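Beta-mannosidase (Trichoderma harzianum, PDB 4CVU) probably hydrolyses terminal beta-linked mannose residues from the non-reducing ends of mannosides, as a fungal glycoside hydrolase of family 2. Local coordinates at residues A[232-237]-A[529-534]; A[311-316]-A[347-352]; A[417-422]-A[439-444]; A[435-440]-A[478-483]. All blocks are in the same frame, centred on the assembly; numbering follows the deposited sequence.

Overall arrangement
Contacts 1 and 2 lie where an antiparallel beta-sandwich meets the (beta/alpha)8-type catalytic domain of family 2; contacts 3 and 4 lie within the barrel. Contact 1 joins strand 227-237 to the loop before strand 534-535 and spans the other three along the chain. Within it come contact 2, where loop 311-316 meets the passage from strand 340-346 to strand 351-354, and then contacts 3 and 4. These two share R439 and G440. Their centres are about 7 Å apart, and strands 418-421, 442-446 and 481-485 run side by side through them. Contact 2 bonds to G440 and D437. Contacts 1 and 3, with centres about 17 Å apart, do not touch. Contacts 1 and 2 thus join sandwich to barrel, and contacts 3 and 4 build the barrel itself.

Contact 1 of 4, residues A[232-237]-A[529-534]; sequences DIDIFR and SHSISY. With NAG (2-acetamido-2-deoxy-beta-D-glucopyranose), chain E.
D234 OD1 is gripped by two donors. S531 OG donates to it at 2.7 Å, nearly in line with the C-O bond, and the side-chain amide of N476 adds a second hydrogen bond. This carboxylate anchors edge strand 227-237 of an antiparallel beta-sandwich domain to a loop of the barrel domain, the one between helix 506-528 and strand 534-535. The other oxygen, OD2, takes the backbone N of H530 at 2.6 Å through its syn lone pair, with an N-H...O angle of 164°. One carboxylate therefore holds two successive residues of the loop. Its position is buried, and these donors probably offset its charge.

F236 and H530 pack beside this carboxylate. H530 CB sits over the face of the phenyl ring, 3.9 Å from its centroid, in a CH-pi contact. The two rings are tilted by 46°, neither stacked nor edge-to-face. F236 has its CG between the backbone N and the carbonyl carbon (chi1 53°), which turns a ring face toward H530 CB. S529 OG bonds to N476 as well. The imidazole then reaches a sugar of a glycan attached to the protein: H530 NE2 donates a weak hydrogen bond of 3.1 Å to NAG O7.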
# COMPACT_ATOMS: atom_id res chain seq x y z
N ASP A 232 32.54 26.33 -22.83
CA ASP A 232 32.03 25.93 -24.15
C ASP A 232 33.22 25.43 -24.95
O ASP A 232 34.14 26.22 -25.26
CB ASP A 232 31.34 27.11 -24.83
CG ASP A 232 30.71 26.74 -26.19
OD1 ASP A 232 31.12 25.73 -26.83
OD2 ASP A 232 29.81 27.52 -26.65
N ILE A 233 33.22 24.14 -25.27
CA ILE A 233 34.18 23.54 -26.22
C ILE A 233 33.40 23.21 -27.47
O ILE A 233 32.33 22.52 -27.40
CB ILE A 233 34.83 22.26 -25.69
CG1 ILE A 233 35.47 22.45 -24.30
CG2 ILE A 233 35.86 21.75 -26.68
CD1 ILE A 233 36.59 23.47 -24.25
N ASP A 234 33.88 23.72 -28.60
CA ASP A 234 33.22 23.51 -29.89
C ASP A 234 34.27 22.92 -30.82
O ASP A 234 35.23 23.60 -31.20
CB ASP A 234 32.68 24.83 -30.44
CG ASP A 234 31.66 24.63 -31.56
OD1 ASP A 234 31.11 23.50 -31.76
OD2 ASP A 234 31.39 25.62 -32.25
N ILE A 235 34.13 21.63 -31.09
CA ILE A 235 34.99 20.94 -32.03
C ILE A 235 34.21 20.73 -33.31
O ILE A 235 33.16 20.06 -33.31
CB ILE A 235 35.48 19.61 -31.48
CG1 ILE A 235 36.28 19.85 -30.19
CG2 ILE A 235 36.36 18.95 -32.51
CD1 ILE A 235 36.71 18.59 -29.49
N PHE A 236 34.69 21.33 -34.38
CA PHE A 236 34.01 21.30 -35.68
C PHE A 236 35.05 21.20 -36.81
O PHE A 236 36.24 21.34 -36.57
CB PHE A 236 33.12 22.53 -35.86
CG PHE A 236 33.82 23.83 -35.65
CD1 PHE A 236 34.10 24.30 -34.36
CD2 PHE A 236 34.22 24.60 -36.73
CE1 PHE A 236 34.74 25.50 -34.17
CE2 PHE A 236 34.88 25.80 -36.55
CZ PHE A 236 35.15 26.24 -35.26
N ARG A 237 34.57 20.94 -38.02
CA ARG A 237 35.43 20.94 -39.19
C ARG A 237 35.60 22.38 -39.64
O ARG A 237 34.67 23.19 -39.55
CB ARG A 237 34.82 20.10 -40.33
CG ARG A 237 34.71 18.60 -40.05
CD ARG A 237 36.02 17.88 -40.28
NE ARG A 237 35.94 16.44 -40.06
CZ ARG A 237 36.92 15.57 -40.35
NH1 ARG A 237 38.06 15.98 -40.90
NH2 ARG A 237 36.76 14.27 -40.11
N SER A 529 28.04 27.83 -31.02
CA SER A 529 28.27 26.51 -31.61
C SER A 529 28.28 26.57 -33.13
O SER A 529 27.35 27.13 -33.72
CB SER A 529 27.16 25.52 -31.16
OG SER A 529 27.47 24.20 -31.54
N HIS A 530 29.32 26.01 -33.76
CA HIS A 530 29.37 25.82 -35.23
C HIS A 530 28.96 24.38 -35.62
O HIS A 530 28.73 24.11 -36.79
CB HIS A 530 30.79 26.10 -35.80
CG HIS A 530 31.26 27.51 -35.62
ND1 HIS A 530 30.76 28.56 -36.35
CD2 HIS A 530 32.20 28.04 -34.80
CE1 HIS A 530 31.36 29.68 -35.98
NE2 HIS A 530 32.24 29.39 -35.05
N SER A 531 28.88 23.50 -34.61
CA SER A 531 28.78 22.07 -34.83
C SER A 531 27.35 21.49 -34.72
O SER A 531 27.05 20.45 -35.32
CB SER A 531 29.71 21.36 -33.83
OG SER A 531 29.36 21.64 -32.49
N ILE A 532 26.46 22.17 -33.99
CA ILE A 532 25.15 21.61 -33.68
C ILE A 532 24.03 22.28 -34.48
O ILE A 532 23.82 23.49 -34.33
CB ILE A 532 24.82 21.73 -32.20
CG1 ILE A 532 25.90 21.01 -31.36
CG2 ILE A 532 23.43 21.16 -31.93
CD1 ILE A 532 26.12 19.55 -31.71
N SER A 533 23.32 21.49 -35.28
CA SER A 533 22.21 22.00 -36.12
C SER A 533 20.95 22.30 -35.30
O SER A 533 20.82 21.89 -34.15
CB SER A 533 21.85 20.99 -37.20
OG SER A 533 22.95 20.65 -37.98
N TYR A 534 20.00 22.99 -35.92
CA TYR A 534 18.89 23.57 -35.21
C TYR A 534 17.63 23.46 -35.99
O TYR A 534 17.62 23.46 -37.23
CB TYR A 534 19.14 25.06 -34.90
CG TYR A 534 18.05 25.74 -34.07
CD1 TYR A 534 17.93 25.49 -32.71
CD2 TYR A 534 17.17 26.64 -34.66
CE1 TYR A 534 16.94 26.08 -31.96
CE2 TYR A 534 16.18 27.27 -33.91
CZ TYR A 534 16.06 26.98 -32.55
OH TYR A 534 15.08 27.58 -31.79
C1 NAG E . 34.74 30.47 -30.38
C2 NAG E . 34.60 31.31 -31.65
C3 NAG E . 34.22 32.73 -31.28
C4 NAG E . 32.92 32.73 -30.45
C5 NAG E . 33.07 31.77 -29.27
C6 NAG E . 31.81 31.53 -28.46
C7 NAG E . 36.00 30.62 -33.53
C8 NAG E . 37.37 30.65 -34.16
N2 NAG E . 35.86 31.26 -32.38
O3 NAG E . 34.05 33.45 -32.47
O4 NAG E . 32.65 34.02 -29.96
O5 NAG E . 33.50 30.50 -29.71
O6 NAG E . 32.18 30.78 -27.31
O7 NAG E . 35.09 30.03 -34.10

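Contact 2 of 4, residues A[311-316]-A[347-352]; sequences KLWWPR and GFRTIL
W313 and R349 lie side by side and point the same way, next to the backbone bond that pins their segments. W313 N donates to F348 O at 3.0 Å with an N-H...O angle of 167°. L312 CA adds a C-H...O contact of 3.4 Å to that same oxygen, and L312 CD2 also rests near it.

The tryptophan can be followed outward. R349 is modelled in two conformers, and its side-chain contacts are described for one of them, so they are less certain. W313 CB lies 3.6 Å from R349 CG and also approaches G347 CA. W313 CG is turned opposite the backbone N (chi1 -177°), which carries the indole alongside the arginine. Its CE3 meets R349 CG at 3.5 Å. P315 N lies over one face of the ring. At the tip, NE1 hydrogen-bonds to D437 O.

Water 1 adds a second bridge between the two backbones. It donates to K311 O at 2.7 Å and accepts from F348 N at 2.8 Å.

The F348 ring meets W252 of strand 252-261 edge-to-face. W313 points instead to the barrel, where D437 belongs to helix 430-439 and the indole packs on I377 of strand 374-377 and L442 of strand 442-446. The contact thus bridges the beta-sandwich and the barrel sheet.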
# COMPACT_ATOMS: atom_id res chain seq x y z
N LYS A 311 41.11 10.33 -33.77
CA LYS A 311 40.21 9.23 -34.06
C LYS A 311 38.74 9.61 -33.81
O LYS A 311 38.45 10.29 -32.83
CB LYS A 311 40.59 8.02 -33.22
CG LYS A 311 41.93 7.42 -33.60
CD LYS A 311 42.29 6.27 -32.68
CE LYS A 311 43.67 5.73 -32.99
NZ LYS A 311 43.66 4.24 -32.94
N LEU A 312 37.85 9.19 -34.70
CA LEU A 312 36.46 9.65 -34.70
C LEU A 312 35.55 8.95 -33.67
O LEU A 312 35.69 7.77 -33.39
CB LEU A 312 35.84 9.57 -36.11
CG LEU A 312 36.54 10.35 -37.22
CD1 LEU A 312 35.69 10.39 -38.49
CD2 LEU A 312 36.86 11.76 -36.79
N TRP A 313 34.63 9.72 -33.11
CA TRP A 313 33.54 9.18 -32.30
C TRP A 313 32.42 8.74 -33.22
O TRP A 313 32.06 9.44 -34.17
CB TRP A 313 33.06 10.26 -31.34
CG TRP A 313 31.96 9.85 -30.35
CD1 TRP A 313 32.13 9.46 -29.05
CD2 TRP A 313 30.53 9.87 -30.58
NE1 TRP A 313 30.89 9.20 -28.46
CE2 TRP A 313 29.90 9.46 -29.38
CE3 TRP A 313 29.72 10.16 -31.69
CZ2 TRP A 313 28.52 9.33 -29.26
CZ3 TRP A 313 28.32 10.06 -31.55
CH2 TRP A 313 27.76 9.64 -30.35
N TRP A 314 31.88 7.56 -32.92
CA TRP A 314 30.69 7.04 -33.60
C TRP A 314 29.65 6.61 -32.56
O TRP A 314 29.99 6.24 -31.43
CB TRP A 314 31.07 5.82 -34.45
CG TRP A 314 32.12 6.09 -35.49
CD1 TRP A 314 33.46 5.95 -35.33
CD2 TRP A 314 31.92 6.53 -36.84
NE1 TRP A 314 34.11 6.26 -36.48
CE2 TRP A 314 33.20 6.62 -37.44
CE3 TRP A 314 30.79 6.84 -37.62
CZ2 TRP A 314 33.38 7.02 -38.75
CZ3 TRP A 314 30.97 7.23 -38.94
CH2 TRP A 314 32.27 7.32 -39.49
N PRO A 315 28.38 6.62 -32.95
CA PRO A 315 27.34 5.97 -32.12
C PRO A 315 27.55 4.45 -31.95
O PRO A 315 28.39 3.84 -32.63
CB PRO A 315 26.05 6.25 -32.91
CG PRO A 315 26.34 7.49 -33.71
CD PRO A 315 27.79 7.39 -34.05
N ARG A 316 26.80 3.84 -31.04
CA ARG A 316 26.88 2.40 -30.82
C ARG A 316 26.52 1.62 -32.08
O ARG A 316 25.62 2.01 -32.83
CB ARG A 316 26.03 1.95 -29.62
CG ARG A 316 24.55 2.36 -29.57
CD ARG A 316 23.92 1.89 -28.23
NE ARG A 316 24.22 0.48 -28.00
CZ ARG A 316 23.65 -0.53 -28.66
NH1 ARG A 316 22.70 -0.31 -29.58
NH2 ARG A 316 24.02 -1.77 -28.41
N GLY A 347 34.58 14.61 -27.95
CA GLY A 347 34.74 13.72 -29.10
C GLY A 347 34.94 14.51 -30.38
O GLY A 347 34.50 15.67 -30.50
N PHE A 348 35.62 13.88 -31.34
CA PHE A 348 35.78 14.42 -32.66
C PHE A 348 34.80 13.73 -33.57
O PHE A 348 34.98 12.57 -33.91
CB PHE A 348 37.22 14.23 -33.17
CG PHE A 348 38.21 15.10 -32.47
CD1 PHE A 348 38.76 14.71 -31.26
CD2 PHE A 348 38.59 16.32 -33.02
CE1 PHE A 348 39.69 15.52 -30.62
CE2 PHE A 348 39.50 17.14 -32.38
CZ PHE A 348 40.05 16.74 -31.18
N ARG A 349 33.74 14.45 -33.91
CA ARG A 349 32.77 14.00 -34.90
C ARG A 349 31.91 15.13 -35.39
O ARG A 349 31.83 16.18 -34.77
CB ARG A 349 31.88 12.85 -34.37
CG ARG A 349 31.33 13.03 -32.96
CD ARG A 349 30.05 13.83 -32.91
NE ARG A 349 30.33 15.25 -32.76
CZ ARG A 349 29.53 16.11 -32.15
NH1 ARG A 349 28.40 15.72 -31.60
NH2 ARG A 349 29.90 17.39 -32.09
N THR A 350 31.29 14.90 -36.54
CA THR A 350 30.31 15.83 -37.07
C THR A 350 28.96 15.16 -36.96
O THR A 350 28.83 13.95 -37.24
CB THR A 350 30.58 16.21 -38.54
OG1 THR A 350 30.46 15.07 -39.38
CG2 THR A 350 31.97 16.87 -38.68
N ILE A 351 27.96 15.90 -36.51
CA ILE A 351 26.59 15.45 -36.54
C ILE A 351 25.71 16.51 -37.16
O ILE A 351 25.63 17.62 -36.66
CB ILE A 351 26.08 15.01 -35.15
CG1 ILE A 351 24.65 14.42 -35.23
CG2 ILE A 351 26.16 16.15 -34.14
CD1 ILE A 351 24.56 13.10 -35.92
N LEU A 352 25.10 16.16 -38.29
CA LEU A 352 24.24 17.04 -39.04
C LEU A 352 22.78 16.63 -38.88
O LEU A 352 22.45 15.43 -39.02
CB LEU A 352 24.58 16.91 -40.53
CG LEU A 352 23.69 17.72 -41.50
CD1 LEU A 352 23.92 19.21 -41.31
CD2 LEU A 352 24.01 17.31 -42.93
O HOH W 1 36.74 11.34 -31.01

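Contact 3 of 4, residues A[417-422]-A[439-444]; sequences NMLRVW and RGVLLW
R420 crosses the indole of W444 at a slant. Its CD lies over one face, 3.8 Å from the centroid of the five-membered ring, in a CH-pi contact, and the nearest ring atom is CE2 at 3.6 Å. The chain is extended, and the anti position of CG (chi1 164°) carries CG and CD across the indole before the guanidinium begins. That group is turned 51° from the ring plane and is no flat stack. E446 ties the pair together: its OE2 takes both R420 NE in a salt bridge and W444 NE1 in a hydrogen bond. R420 NH1 also forms a salt bridge with E594.

M418 shares this face of the sheet. Its SD comes near the edge of W444, 4.3 Å from CE3. A bend at chi3 brings its CE to L442 CB at 4.1 Å.

L419 and L443 occupy the opposite face, with L419 CB 3.9 Å from L443 CD2. L419 CG rests against V441 CG1, and L443 CD2 also touches V421 CG2. Helix 401-413 packs on this side through F408 and V411.

The backbones are joined by a regular ladder of four bonds: L442 N to N417 O, L419 N to L442 O, W444 N to L419 O and V421 N to W444 O. Their strand axes are 4.7 Å apart at closest and 26° from parallel. With helix 430-439 between strands 418-421 and 442-446, this is a beta-alpha-beta unit, the repeating element of the (beta/alpha)8 barrel found in the catalytic domain of family 2 glycosidases.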
# COMPACT_ATOMS: atom_id res chain seq x y z
N ASN A 417 20.03 3.74 -31.20
CA ASN A 417 21.17 4.61 -31.39
C ASN A 417 20.84 6.06 -31.09
O ASN A 417 21.73 6.91 -31.16
CB ASN A 417 21.81 4.44 -32.77
CG ASN A 417 20.82 4.63 -33.88
OD1 ASN A 417 19.91 5.41 -33.74
ND2 ASN A 417 20.94 3.85 -34.94
N MET A 418 19.59 6.33 -30.68
CA MET A 418 19.15 7.70 -30.41
C MET A 418 18.02 7.73 -29.38
O MET A 418 17.18 6.82 -29.35
CB MET A 418 18.65 8.36 -31.73
CG MET A 418 18.30 9.83 -31.60
SD MET A 418 17.79 10.56 -33.19
CE MET A 418 19.35 11.03 -33.88
N LEU A 419 18.07 8.75 -28.52
CA LEU A 419 16.95 9.22 -27.74
C LEU A 419 16.63 10.66 -28.11
O LEU A 419 17.55 11.50 -28.28
CB LEU A 419 17.20 9.13 -26.21
CG LEU A 419 17.48 7.75 -25.64
CD1 LEU A 419 18.00 7.85 -24.20
CD2 LEU A 419 16.25 6.89 -25.67
N ARG A 420 15.35 10.98 -28.18
CA ARG A 420 14.93 12.35 -28.19
C ARG A 420 14.65 12.80 -26.79
O ARG A 420 13.75 12.27 -26.15
CB ARG A 420 13.66 12.54 -29.02
CG ARG A 420 12.99 13.87 -28.74
CD ARG A 420 12.05 14.22 -29.86
NE ARG A 420 11.30 15.45 -29.59
CZ ARG A 420 9.98 15.56 -29.45
NH1 ARG A 420 9.17 14.51 -29.51
NH2 ARG A 420 9.46 16.75 -29.23
N VAL A 421 15.42 13.77 -26.31
CA VAL A 421 15.26 14.34 -24.99
C VAL A 421 14.15 15.40 -25.08
O VAL A 421 14.39 16.56 -25.40
CB VAL A 421 16.57 14.91 -24.41
CG1 VAL A 421 16.38 15.32 -22.96
CG2 VAL A 421 17.67 13.91 -24.51
N TRP A 422 12.94 14.95 -24.77
CA TRP A 422 11.70 15.64 -24.95
C TRP A 422 11.59 16.93 -24.14
O TRP A 422 11.98 16.96 -22.98
CB TRP A 422 10.57 14.67 -24.55
CG TRP A 422 9.19 15.30 -24.54
CD1 TRP A 422 8.37 15.48 -25.62
CD2 TRP A 422 8.50 15.84 -23.41
NE1 TRP A 422 7.19 16.07 -25.23
CE2 TRP A 422 7.26 16.31 -23.88
CE3 TRP A 422 8.82 15.99 -22.05
CZ2 TRP A 422 6.32 16.93 -23.03
CZ3 TRP A 422 7.90 16.59 -21.21
CH2 TRP A 422 6.67 17.06 -21.70
N ARG A 439 28.61 5.52 -24.12
CA ARG A 439 27.87 4.39 -24.68
C ARG A 439 27.52 4.58 -26.16
O ARG A 439 27.14 3.62 -26.83
CB ARG A 439 26.54 4.20 -23.91
CG ARG A 439 26.73 3.71 -22.49
CD ARG A 439 25.42 3.74 -21.74
NE ARG A 439 25.55 3.25 -20.35
CZ ARG A 439 25.10 2.08 -19.90
NH1 ARG A 439 24.50 1.20 -20.71
NH2 ARG A 439 25.24 1.78 -18.61
N GLY A 440 27.56 5.80 -26.65
CA GLY A 440 27.22 6.05 -28.06
C GLY A 440 25.76 6.21 -28.43
O GLY A 440 25.33 5.83 -29.52
N VAL A 441 24.97 6.79 -27.51
CA VAL A 441 23.58 7.06 -27.78
C VAL A 441 23.45 8.53 -28.18
O VAL A 441 23.76 9.44 -27.40
CB VAL A 441 22.71 6.71 -26.54
CG1 VAL A 441 21.24 6.90 -26.80
CG2 VAL A 441 23.00 5.29 -26.04
N LEU A 442 23.00 8.80 -29.41
CA LEU A 442 22.79 10.19 -29.82
C LEU A 442 21.64 10.79 -29.06
O LEU A 442 20.60 10.11 -28.89
CB LEU A 442 22.47 10.26 -31.35
CG LEU A 442 23.69 9.97 -32.24
CD1 LEU A 442 23.29 9.90 -33.72
CD2 LEU A 442 24.74 11.05 -32.05
N LEU A 443 21.80 12.03 -28.57
CA LEU A 443 20.78 12.75 -27.86
C LEU A 443 20.26 13.95 -28.65
O LEU A 443 20.88 15.01 -28.67
CB LEU A 443 21.27 13.23 -26.48
CG LEU A 443 21.60 12.14 -25.51
CD1 LEU A 443 21.96 12.64 -24.13
CD2 LEU A 443 20.51 11.09 -25.49
N TRP A 444 19.11 13.80 -29.26
CA TRP A 444 18.45 14.91 -29.88
C TRP A 444 17.87 15.74 -28.76
O TRP A 444 16.95 15.32 -28.17
CB TRP A 444 17.39 14.36 -30.81
CG TRP A 444 16.18 15.17 -31.10
CD1 TRP A 444 15.71 16.29 -30.47
CD2 TRP A 444 15.27 14.93 -32.16
NE1 TRP A 444 14.57 16.71 -31.05
CE2 TRP A 444 14.27 15.90 -32.09
CE3 TRP A 444 15.18 13.94 -33.12
CZ2 TRP A 444 13.21 15.95 -32.99
CZ3 TRP A 444 14.13 13.99 -34.02
CH2 TRP A 444 13.15 14.96 -33.93

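Contact 4 of 4, residues A[435-440]-A[478-483]; sequences IADERG and HASLAC. With CD (cadmium ion), chain V.
The last turn of helix 430-439 meets a type I beta turn, H478 to L481, and comes closest at D437 and S480, whose CA atoms are 4.7 Å apart. The helix ends at R439, and G440 follows with positive phi; G440 N still bonds to A436 O. This is a helix-to-loop contact of the (beta/alpha)8 barrel, at the turn that leads into strand 481-485.

D437 carries it. With CG beside the backbone N (chi1 -73°), its carboxylate reaches into the turn. OD1 accepts S480 N at 2.8 Å on the anti side, tilted out of the carboxylate plane, and S480 OG at 3.1 Å in a weak bond. OD2 accepts H478 ND1 at 2.7 Å on the syn side, similarly tilted, in an almost straight bond of 177°. The oxygen lies in the imidazole plane, while carboxylate and ring planes are 39° apart. These bonds probably fix the rotation of both groups. Water 2 accepts from A479 N. A436 CB packs on S480 CB at 3.6 Å, and the H478 ring also meets Y433.

On the next helix residue a cadmium ion is bound by the E438 carboxylate. OE1 also accepts a hydrogen bond from R345. Both oxygens coordinate the ion, OE2 at 2.4 Å and OE1 at 2.7 Å, and water 3 is a further ligand.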
# COMPACT_ATOMS: atom_id res chain seq x y z
N ILE A 435 27.02 9.70 -19.78
CA ILE A 435 26.65 8.32 -19.95
C ILE A 435 26.37 8.10 -21.45
O ILE A 435 26.85 7.17 -22.09
CB ILE A 435 25.43 7.98 -19.09
CG1 ILE A 435 25.90 7.89 -17.62
CG2 ILE A 435 24.85 6.64 -19.50
CD1 ILE A 435 24.82 8.00 -16.60
N ALA A 436 25.62 9.00 -22.01
CA ALA A 436 25.31 8.90 -23.46
C ALA A 436 26.60 8.92 -24.28
O ALA A 436 26.86 8.00 -25.05
CB ALA A 436 24.40 10.06 -23.83
N ASP A 437 27.44 9.92 -24.05
CA ASP A 437 28.75 10.02 -24.70
C ASP A 437 29.52 8.71 -24.81
O ASP A 437 29.94 8.29 -25.89
CB ASP A 437 29.65 10.99 -23.90
CG ASP A 437 29.28 12.41 -24.04
OD1 ASP A 437 28.43 12.77 -24.89
OD2 ASP A 437 29.89 13.23 -23.30
N GLU A 438 29.73 8.06 -23.67
CA GLU A 438 30.57 6.88 -23.62
C GLU A 438 29.94 5.61 -24.15
O GLU A 438 30.66 4.71 -24.59
CB GLU A 438 31.06 6.65 -22.20
CG GLU A 438 29.97 6.24 -21.25
CD GLU A 438 30.36 6.44 -19.80
OE1 GLU A 438 31.47 6.96 -19.57
OE2 GLU A 438 29.55 6.14 -18.90
N ARG A 439 28.61 5.52 -24.12
CA ARG A 439 27.87 4.39 -24.68
C ARG A 439 27.52 4.58 -26.16
O ARG A 439 27.14 3.62 -26.83
CB ARG A 439 26.54 4.20 -23.91
CG ARG A 439 26.73 3.71 -22.49
CD ARG A 439 25.42 3.74 -21.74
NE ARG A 439 25.55 3.25 -20.35
CZ ARG A 439 25.10 2.08 -19.90
NH1 ARG A 439 24.50 1.20 -20.71
NH2 ARG A 439 25.24 1.78 -18.61
N GLY A 440 27.56 5.80 -26.65
CA GLY A 440 27.22 6.05 -28.06
C GLY A 440 25.76 6.21 -28.43
O GLY A 440 25.33 5.83 -29.52
N HIS A 478 29.67 17.81 -25.47
CA HIS A 478 29.28 16.41 -25.41
C HIS A 478 29.14 15.81 -26.78
O HIS A 478 28.34 16.29 -27.59
CB HIS A 478 27.95 16.27 -24.66
CG HIS A 478 28.09 16.47 -23.19
ND1 HIS A 478 28.75 15.56 -22.40
CD2 HIS A 478 27.69 17.47 -22.38
CE1 HIS A 478 28.71 15.97 -21.14
NE2 HIS A 478 28.10 17.14 -21.11
N ALA A 479 29.90 14.74 -27.06
CA ALA A 479 29.80 14.06 -28.37
C ALA A 479 28.41 13.48 -28.67
O ALA A 479 28.00 13.40 -29.83
CB ALA A 479 30.85 12.99 -28.51
N SER A 480 27.68 13.12 -27.61
CA SER A 480 26.31 12.56 -27.77
C SER A 480 25.28 13.60 -28.27
O SER A 480 24.27 13.23 -28.84
CB SER A 480 25.86 11.99 -26.44
OG SER A 480 25.45 13.06 -25.62
N LEU A 481 25.54 14.88 -28.05
CA LEU A 481 24.59 15.93 -28.40
C LEU A 481 24.44 15.93 -29.90
O LEU A 481 25.42 16.01 -30.62
CB LEU A 481 25.08 17.30 -27.90
CG LEU A 481 24.24 18.52 -28.33
CD1 LEU A 481 22.82 18.42 -27.80
CD2 LEU A 481 24.89 19.84 -27.88
N ALA A 482 23.21 15.85 -30.38
CA ALA A 482 22.99 15.61 -31.80
C ALA A 482 22.28 16.74 -32.55
O ALA A 482 22.34 16.81 -33.79
CB ALA A 482 22.24 14.31 -31.95
N CYS A 483 21.63 17.61 -31.81
CA CYS A 483 20.89 18.73 -32.38
C CYS A 483 20.21 19.48 -31.24
O CYS A 483 20.14 18.98 -30.11
CB CYS A 483 19.82 18.28 -33.39
SG CYS A 483 18.48 17.26 -32.68
CD CD V . 30.75 6.67 -16.94
O HOH W 2 31.92 14.11 -24.92
O HOH W 3 32.51 6.87 -15.28